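Local coordinates for protein 3-keto-5-aminohexanoate cleavage enzyme (Ralstonia eutropha, PDB 3C6C) that probably cleaves 3-keto-5-aminohexanoate or a related beta-keto acid at a divalent metal site in a TIM barrel, at residues I25-F36 and A62-R70; V266-L274 and A280-A289. All blocks are in the same frame, centred on the assembly; numbering follows the deposited sequence.

Contact 1. Residues I25-F36 and A62-R70; sequences ILTCAVTGNAPF and ASVAHIHVR. With NI (nickel (II) ion), chain B.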
# COMPACT_ATOMS: atom_id res chain seq x y z
N ILE A 25 24.01 3.42 -5.39
CA ILE A 25 24.70 2.92 -6.60
C ILE A 25 23.95 3.45 -7.81
O ILE A 25 22.74 3.30 -7.92
CB ILE A 25 24.79 1.37 -6.66
CG1 ILE A 25 25.52 0.85 -5.42
CG2 ILE A 25 25.49 0.93 -7.96
CD1 ILE A 25 25.53 -0.69 -5.24
N LEU A 26 24.71 4.09 -8.69
CA LEU A 26 24.16 4.61 -9.95
C LEU A 26 24.85 3.93 -11.12
O LEU A 26 26.09 3.97 -11.28
CB LEU A 26 24.33 6.12 -10.04
CG LEU A 26 23.71 6.94 -11.24
CD1 LEU A 26 23.72 8.45 -10.91
CD2 LEU A 26 24.41 6.70 -12.60
N THR A 27 23.99 3.28 -11.90
CA THR A 27 24.36 2.64 -13.16
C THR A 27 23.94 3.52 -14.33
O THR A 27 22.83 4.06 -14.39
CB THR A 27 23.72 1.26 -13.32
OG1 THR A 27 24.14 0.44 -12.25
CG2 THR A 27 24.11 0.58 -14.67
N CYS A 28 24.88 3.71 -15.25
CA CYS A 28 24.59 4.36 -16.52
C CYS A 28 24.58 3.36 -17.66
O CYS A 28 25.60 2.71 -17.94
CB CYS A 28 25.56 5.47 -16.83
SG CYS A 28 25.08 6.51 -18.22
N ALA A 29 23.39 3.22 -18.23
CA ALA A 29 23.10 2.35 -19.37
C ALA A 29 23.34 3.17 -20.61
O ALA A 29 22.50 3.96 -21.02
CB ALA A 29 21.65 1.82 -19.31
N VAL A 30 24.52 3.00 -21.20
CA VAL A 30 25.07 4.01 -22.12
C VAL A 30 24.50 4.01 -23.55
O VAL A 30 24.58 5.04 -24.24
CB VAL A 30 26.62 4.00 -22.17
CG1 VAL A 30 27.20 4.43 -20.81
CG2 VAL A 30 27.14 2.63 -22.61
N THR A 31 23.94 2.89 -24.02
CA THR A 31 23.45 2.90 -25.42
C THR A 31 22.26 1.98 -25.71
O THR A 31 21.35 2.33 -26.45
CB THR A 31 24.63 2.64 -26.43
OG1 THR A 31 24.19 2.96 -27.76
CG2 THR A 31 25.18 1.19 -26.38
N GLY A 32 22.31 0.77 -25.18
CA GLY A 32 21.27 -0.19 -25.40
C GLY A 32 21.22 -0.70 -26.83
O GLY A 32 22.15 -0.52 -27.60
N ASN A 33 20.09 -1.31 -27.16
CA ASN A 33 19.91 -1.88 -28.51
C ASN A 33 18.58 -1.47 -29.17
O ASN A 33 18.23 -1.96 -30.23
CB ASN A 33 20.07 -3.40 -28.52
CG ASN A 33 21.55 -3.84 -28.64
OD1 ASN A 33 21.98 -4.75 -27.94
ND2 ASN A 33 22.34 -3.15 -29.48
N ALA A 34 17.85 -0.54 -28.55
CA ALA A 34 16.69 0.07 -29.23
C ALA A 34 17.17 0.76 -30.51
O ALA A 34 18.28 1.26 -30.59
CB ALA A 34 15.96 1.06 -28.30
N PRO A 35 16.33 0.80 -31.54
CA PRO A 35 16.73 1.43 -32.81
C PRO A 35 17.41 2.80 -32.69
O PRO A 35 16.97 3.69 -31.94
CB PRO A 35 15.39 1.54 -33.56
CG PRO A 35 14.62 0.33 -33.08
CD PRO A 35 14.95 0.28 -31.59
N PHE A 36 18.47 2.94 -33.45
CA PHE A 36 19.24 4.20 -33.53
C PHE A 36 18.36 5.28 -34.14
O PHE A 36 17.82 5.11 -35.23
CB PHE A 36 20.55 3.97 -34.35
CG PHE A 36 21.35 5.20 -34.66
CD1 PHE A 36 21.48 6.24 -33.75
CD2 PHE A 36 22.02 5.30 -35.88
CE1 PHE A 36 22.25 7.36 -34.06
CE2 PHE A 36 22.78 6.40 -36.20
CZ PHE A 36 22.91 7.44 -35.30
N ALA A 62 29.17 8.11 -12.10
CA ALA A 62 28.52 6.79 -12.19
C ALA A 62 29.37 5.70 -11.53
O ALA A 62 30.59 5.68 -11.63
CB ALA A 62 28.17 6.42 -13.64
N SER A 63 28.66 4.79 -10.87
CA SER A 63 29.27 3.67 -10.14
C SER A 63 29.56 2.49 -11.08
O SER A 63 30.55 1.77 -10.92
CB SER A 63 28.35 3.15 -9.02
OG SER A 63 27.66 4.21 -8.35
N VAL A 64 28.63 2.30 -12.00
CA VAL A 64 28.56 1.16 -12.90
C VAL A 64 28.15 1.62 -14.30
O VAL A 64 27.33 2.55 -14.44
CB VAL A 64 27.51 0.08 -12.39
CG1 VAL A 64 27.55 -1.20 -13.24
CG2 VAL A 64 27.72 -0.27 -10.88
N ALA A 65 28.70 0.97 -15.32
CA ALA A 65 28.30 1.14 -16.73
C ALA A 65 27.66 -0.15 -17.25
O ALA A 65 28.28 -1.22 -17.20
CB ALA A 65 29.50 1.52 -17.63
N HIS A 66 26.43 -0.00 -17.72
CA HIS A 66 25.70 -1.09 -18.39
C HIS A 66 25.86 -0.95 -19.89
O HIS A 66 25.51 0.07 -20.50
CB HIS A 66 24.23 -1.13 -17.95
CG HIS A 66 23.42 -2.18 -18.65
ND1 HIS A 66 23.52 -3.53 -18.37
CD2 HIS A 66 22.54 -2.07 -19.68
CE1 HIS A 66 22.68 -4.20 -19.15
NE2 HIS A 66 22.07 -3.34 -19.95
N ILE A 67 26.42 -2.00 -20.48
CA ILE A 67 26.94 -1.99 -21.85
C ILE A 67 26.26 -3.00 -22.78
O ILE A 67 26.08 -4.19 -22.45
CB ILE A 67 28.46 -2.33 -21.80
CG1 ILE A 67 29.24 -1.21 -21.10
CG2 ILE A 67 29.03 -2.65 -23.20
CD1 ILE A 67 30.59 -1.72 -20.55
N HIS A 68 25.82 -2.45 -23.89
CA HIS A 68 25.43 -3.20 -25.10
C HIS A 68 26.42 -2.79 -26.18
O HIS A 68 27.12 -1.79 -26.07
CB HIS A 68 24.06 -2.79 -25.63
CG HIS A 68 22.90 -3.27 -24.82
ND1 HIS A 68 21.94 -4.13 -25.32
CD2 HIS A 68 22.50 -2.96 -23.57
CE1 HIS A 68 21.03 -4.36 -24.40
NE2 HIS A 68 21.35 -3.67 -23.32
N VAL A 69 26.43 -3.57 -27.24
CA VAL A 69 27.16 -3.22 -28.46
C VAL A 69 26.18 -3.14 -29.62
O VAL A 69 25.08 -3.69 -29.56
CB VAL A 69 28.32 -4.22 -28.80
CG1 VAL A 69 29.40 -4.11 -27.72
CG2 VAL A 69 27.82 -5.65 -28.99
N ARG A 70 26.57 -2.36 -30.62
CA ARG A 70 25.77 -2.13 -31.81
C ARG A 70 26.57 -2.47 -33.06
O ARG A 70 27.81 -2.43 -33.07
CB ARG A 70 25.32 -0.66 -31.86
CG ARG A 70 24.27 -0.27 -30.84
CD ARG A 70 23.91 1.23 -30.91
NE ARG A 70 22.90 1.56 -29.91
CZ ARG A 70 21.59 1.53 -30.12
NH1 ARG A 70 21.09 1.17 -31.31
NH2 ARG A 70 20.76 1.84 -29.13
NI NI B . 20.25 -3.51 -21.27
O HOH W 1 23.90 0.20 -22.77
O HOH W 2 24.45 -5.74 -27.29
O HOH W 3 18.42 -3.90 -22.41
O HOH W 4 20.20 -5.58 -20.90
O HOH W 5 18.74 -3.64 -19.42
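Asn33 and His68 meet with amide and ring planes nearly perpendicular, 83° apart. His68 ND1 donates to Asn33 OD1, 2.7 Å away and close to the ring plane, but it reaches that oxygen from above the amide plane and not along a lone pair. Gly32 lies over one face of the same ring, its CA 3.7 Å from the ring centroid in a CH-pi contact. The far nitrogen, His68 NE2, binds nickel, and so does His66 NE2, each at 2.3 Å; Asn33 is thus a second-shell residue that fixes the rotation of one ligand ring. Its other end is tied down, with Asn33 ND2 giving a straight bond to Val69 O at 2.8 Å.

Glu269 and three waters complete the six-coordinate site, which sits at the C-terminal ends of two adjacent parallel strands, 26-29 and 64-67, of the TIM barrel. Helix 47-60 makes the right-handed beta-alpha-beta crossover between them. Thr27, Ala29, Val64 and His66 share one sheet face; Thr27 CG2 packs 3.7 Å from His66 CB, and Ala29 CB lies at the edge of the His66 ring. Cys28 and Ala65 look the other way, onto helix 47-60, with Cys28 also meeting helix 282-295. At the opposite end Ser63 OG accepts a nearly linear bond from Leu26 N, and the same hydroxyl is bonded to Ala301 O.

Arg70 is extended from CG to NE (chi2 178°, chi3 -180°), which carries its guanidinium past Thr31, in the reverse direction, to the loop. Side-on, NE holds Thr31 OG1 and NH2 holds Thr31 O at 2.8 Å; end-on, NH1 and NH2 both bond Ala34 O. The loop 31-34 therefore wraps the guanidinium; NH1 is also bonded to Gly75 O, and Thr31 OG1 to Pro44 O.

Contact 2. Residues V266-L274 and A280-A289; sequences VGLEDNLYL and ATNGQLVERA. With NI (nickel (II) ion), chain B.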
# COMPACT_ATOMS: atom_id res chain seq x y z
N VAL A 266 20.28 5.49 -14.95
CA VAL A 266 19.97 6.39 -16.05
C VAL A 266 20.76 6.00 -17.29
O VAL A 266 21.45 4.99 -17.29
CB VAL A 266 20.20 7.89 -15.65
CG1 VAL A 266 19.29 8.28 -14.45
CG2 VAL A 266 21.68 8.23 -15.37
N GLY A 267 20.62 6.81 -18.33
CA GLY A 267 21.35 6.57 -19.58
C GLY A 267 20.54 6.60 -20.85
O GLY A 267 19.34 6.46 -20.84
N LEU A 268 21.27 6.72 -21.96
CA LEU A 268 20.68 6.81 -23.29
C LEU A 268 19.98 5.52 -23.75
O LEU A 268 19.19 5.54 -24.68
CB LEU A 268 21.72 7.26 -24.32
CG LEU A 268 22.31 8.66 -24.13
CD1 LEU A 268 23.38 8.90 -25.20
CD2 LEU A 268 21.20 9.70 -24.19
N GLU A 269 20.31 4.41 -23.08
CA GLU A 269 19.62 3.14 -23.33
C GLU A 269 18.12 3.30 -23.06
O GLU A 269 17.27 2.69 -23.72
CB GLU A 269 20.19 2.00 -22.47
CG GLU A 269 19.38 0.73 -22.54
CD GLU A 269 20.16 -0.49 -22.07
OE1 GLU A 269 21.40 -0.43 -21.94
OE2 GLU A 269 19.51 -1.52 -21.82
N ASP A 270 17.80 4.16 -22.09
CA ASP A 270 16.45 4.27 -21.52
C ASP A 270 15.70 5.55 -21.88
O ASP A 270 14.48 5.60 -21.79
CB ASP A 270 16.49 4.17 -19.99
CG ASP A 270 17.11 2.90 -19.49
OD1 ASP A 270 16.99 1.85 -20.17
OD2 ASP A 270 17.72 2.96 -18.38
N ASN A 271 16.45 6.57 -22.26
CA ASN A 271 15.93 7.90 -22.52
C ASN A 271 16.92 8.73 -23.28
O ASN A 271 18.06 8.85 -22.86
CB ASN A 271 15.64 8.60 -21.18
CG ASN A 271 15.37 10.08 -21.35
OD1 ASN A 271 14.58 10.48 -22.22
ND2 ASN A 271 15.99 10.88 -20.52
N LEU A 272 16.49 9.30 -24.41
CA LEU A 272 17.38 10.13 -25.22
C LEU A 272 17.44 11.62 -24.85
O LEU A 272 18.31 12.36 -25.33
CB LEU A 272 16.99 10.02 -26.70
CG LEU A 272 17.07 8.63 -27.34
CD1 LEU A 272 16.80 8.78 -28.86
CD2 LEU A 272 18.39 7.93 -27.11
N TYR A 273 16.50 12.07 -24.01
CA TYR A 273 16.24 13.50 -23.83
C TYR A 273 16.55 14.08 -22.46
O TYR A 273 16.19 13.53 -21.42
CB TYR A 273 14.77 13.81 -24.16
CG TYR A 273 14.40 13.49 -25.58
CD1 TYR A 273 14.66 14.39 -26.60
CD2 TYR A 273 13.82 12.27 -25.90
CE1 TYR A 273 14.32 14.09 -27.91
CE2 TYR A 273 13.48 11.97 -27.20
CZ TYR A 273 13.72 12.88 -28.19
OH TYR A 273 13.38 12.52 -29.48
N LEU A 274 17.20 15.24 -22.50
CA LEU A 274 17.56 15.96 -21.27
C LEU A 274 16.29 16.67 -20.84
O LEU A 274 15.93 16.71 -19.66
CB LEU A 274 18.70 16.94 -21.52
CG LEU A 274 19.27 17.60 -20.28
CD1 LEU A 274 19.89 16.57 -19.33
CD2 LEU A 274 20.28 18.70 -20.69
N ALA A 280 20.12 14.51 -24.77
CA ALA A 280 21.10 14.38 -23.68
C ALA A 280 22.35 13.61 -24.08
O ALA A 280 22.34 12.76 -24.98
CB ALA A 280 20.47 13.68 -22.46
N THR A 281 23.43 13.91 -23.38
CA THR A 281 24.54 12.97 -23.26
C THR A 281 24.36 12.10 -22.00
O THR A 281 23.65 12.45 -21.06
CB THR A 281 25.92 13.68 -23.16
OG1 THR A 281 26.05 14.29 -21.86
CG2 THR A 281 26.15 14.73 -24.34
N ASN A 282 25.06 10.97 -21.97
CA ASN A 282 25.06 10.11 -20.79
C ASN A 282 25.56 10.86 -19.58
O ASN A 282 24.96 10.80 -18.52
CB ASN A 282 25.87 8.84 -21.00
CG ASN A 282 25.11 7.79 -21.79
OD1 ASN A 282 24.12 7.24 -21.31
ND2 ASN A 282 25.58 7.52 -23.01
N GLY A 283 26.62 11.65 -19.77
CA GLY A 283 27.17 12.45 -18.68
C GLY A 283 26.17 13.41 -18.07
O GLY A 283 26.09 13.59 -16.85
N GLN A 284 25.38 14.01 -18.93
CA GLN A 284 24.40 14.99 -18.45
C GLN A 284 23.33 14.29 -17.60
O GLN A 284 22.86 14.81 -16.60
CB GLN A 284 23.77 15.72 -19.64
CG GLN A 284 24.71 16.70 -20.23
CD GLN A 284 24.30 17.21 -21.59
OE1 GLN A 284 23.35 16.72 -22.20
NE2 GLN A 284 25.04 18.19 -22.09
N LEU A 285 22.95 13.11 -18.02
CA LEU A 285 21.91 12.33 -17.32
C LEU A 285 22.42 11.90 -15.95
O LEU A 285 21.72 11.99 -14.95
CB LEU A 285 21.45 11.13 -18.15
CG LEU A 285 20.71 11.43 -19.45
CD1 LEU A 285 20.40 10.11 -20.20
CD2 LEU A 285 19.42 12.29 -19.21
N VAL A 286 23.68 11.46 -15.91
CA VAL A 286 24.34 11.09 -14.66
C VAL A 286 24.42 12.30 -13.74
O VAL A 286 24.17 12.22 -12.55
CB VAL A 286 25.75 10.47 -14.89
CG1 VAL A 286 26.47 10.29 -13.55
CG2 VAL A 286 25.67 9.08 -15.62
N GLU A 287 24.79 13.45 -14.31
CA GLU A 287 24.97 14.67 -13.51
C GLU A 287 23.66 15.09 -12.87
O GLU A 287 23.59 15.44 -11.68
CB GLU A 287 25.51 15.80 -14.38
CG GLU A 287 25.60 17.12 -13.68
CD GLU A 287 26.09 18.24 -14.61
OE1 GLU A 287 25.95 18.09 -15.86
OE2 GLU A 287 26.61 19.25 -14.09
N ARG A 288 22.59 14.96 -13.63
CA ARG A 288 21.25 15.36 -13.16
C ARG A 288 20.81 14.48 -11.99
O ARG A 288 20.32 14.96 -10.98
CB ARG A 288 20.22 15.34 -14.30
CG ARG A 288 18.76 15.51 -13.86
CD ARG A 288 17.88 16.05 -15.00
NE ARG A 288 18.47 17.31 -15.44
CZ ARG A 288 18.01 18.10 -16.40
NH1 ARG A 288 16.95 17.76 -17.10
NH2 ARG A 288 18.65 19.23 -16.66
N ALA A 289 21.01 13.18 -12.16
CA ALA A 289 20.61 12.18 -11.15
C ALA A 289 21.41 12.38 -9.85
O ALA A 289 20.90 12.36 -8.73
CB ALA A 289 20.78 10.73 -11.73
NI NI B . 20.25 -3.51 -21.27
O HOH W 3 18.42 -3.90 -22.41
O HOH W 4 20.20 -5.58 -20.90
O HOH W 5 18.74 -3.64 -19.42
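With chi1 at -79°, Asn282 CG stands anti to its carbonyl carbon, and the amide swings toward the loop, where OD1 accepts from Leu268 N at 3.0 Å. Leu268, with chi1 -64° and chi2 177°, crosses that amide at a slant: CD1 lies 3.4 Å from Asn282 ND2, and CD2 rests on Ala280 O. Asn282 ND2 is bonded to Val30 O. Gly267 CA comes within 3.3 Å of Asn282 OD1.

Here the loop after the last barrel strand, 264-266, doubles back onto the helix that follows it, 282-295. Thr281 is the N-cap and forms a capping box with Gln284, while an Asx turn at Asn271 shapes the loop, and Ala280 N closes it with a straight 2.9 Å bond to Leu272 O. Leu285 fills the angle between loop and helix, its CD1 against the Gly267 backbone and CD2 facing Asn271 ND2. Val266 spreads its two methyls along the helix, CG1 to Ala289 CB and CG2 to Leu285 and Val286. In the conformer modelled here, one of two, the Arg288 guanidinium has Leu274 CD1 over its centre. Glu269 turns away from the helix and binds nickel through OE2 at 2.2 Å.

From the N terminus, contact 1 closes the first loop: strand 23-29 leaves for helix 47-60 and is rejoined by strand 64-70. Most of the barrel then intervenes before contact 2 opens, a short local closure between the end of strand 264-266 and helix 282-295. The two follow in series, neither nested nor crossed, yet the barrel's curl brings them about 10 Å apart, centre to centre. Strand 264-266 pairs with strand 23-29 on the edge away from strand 64-70, with Ala29 N 2.8 Å from Val266 O, so the first and last strands meet. The nickel is shared by both contacts, drawing ligands from the end of strand 64-70 and from the loop after strand 264-266.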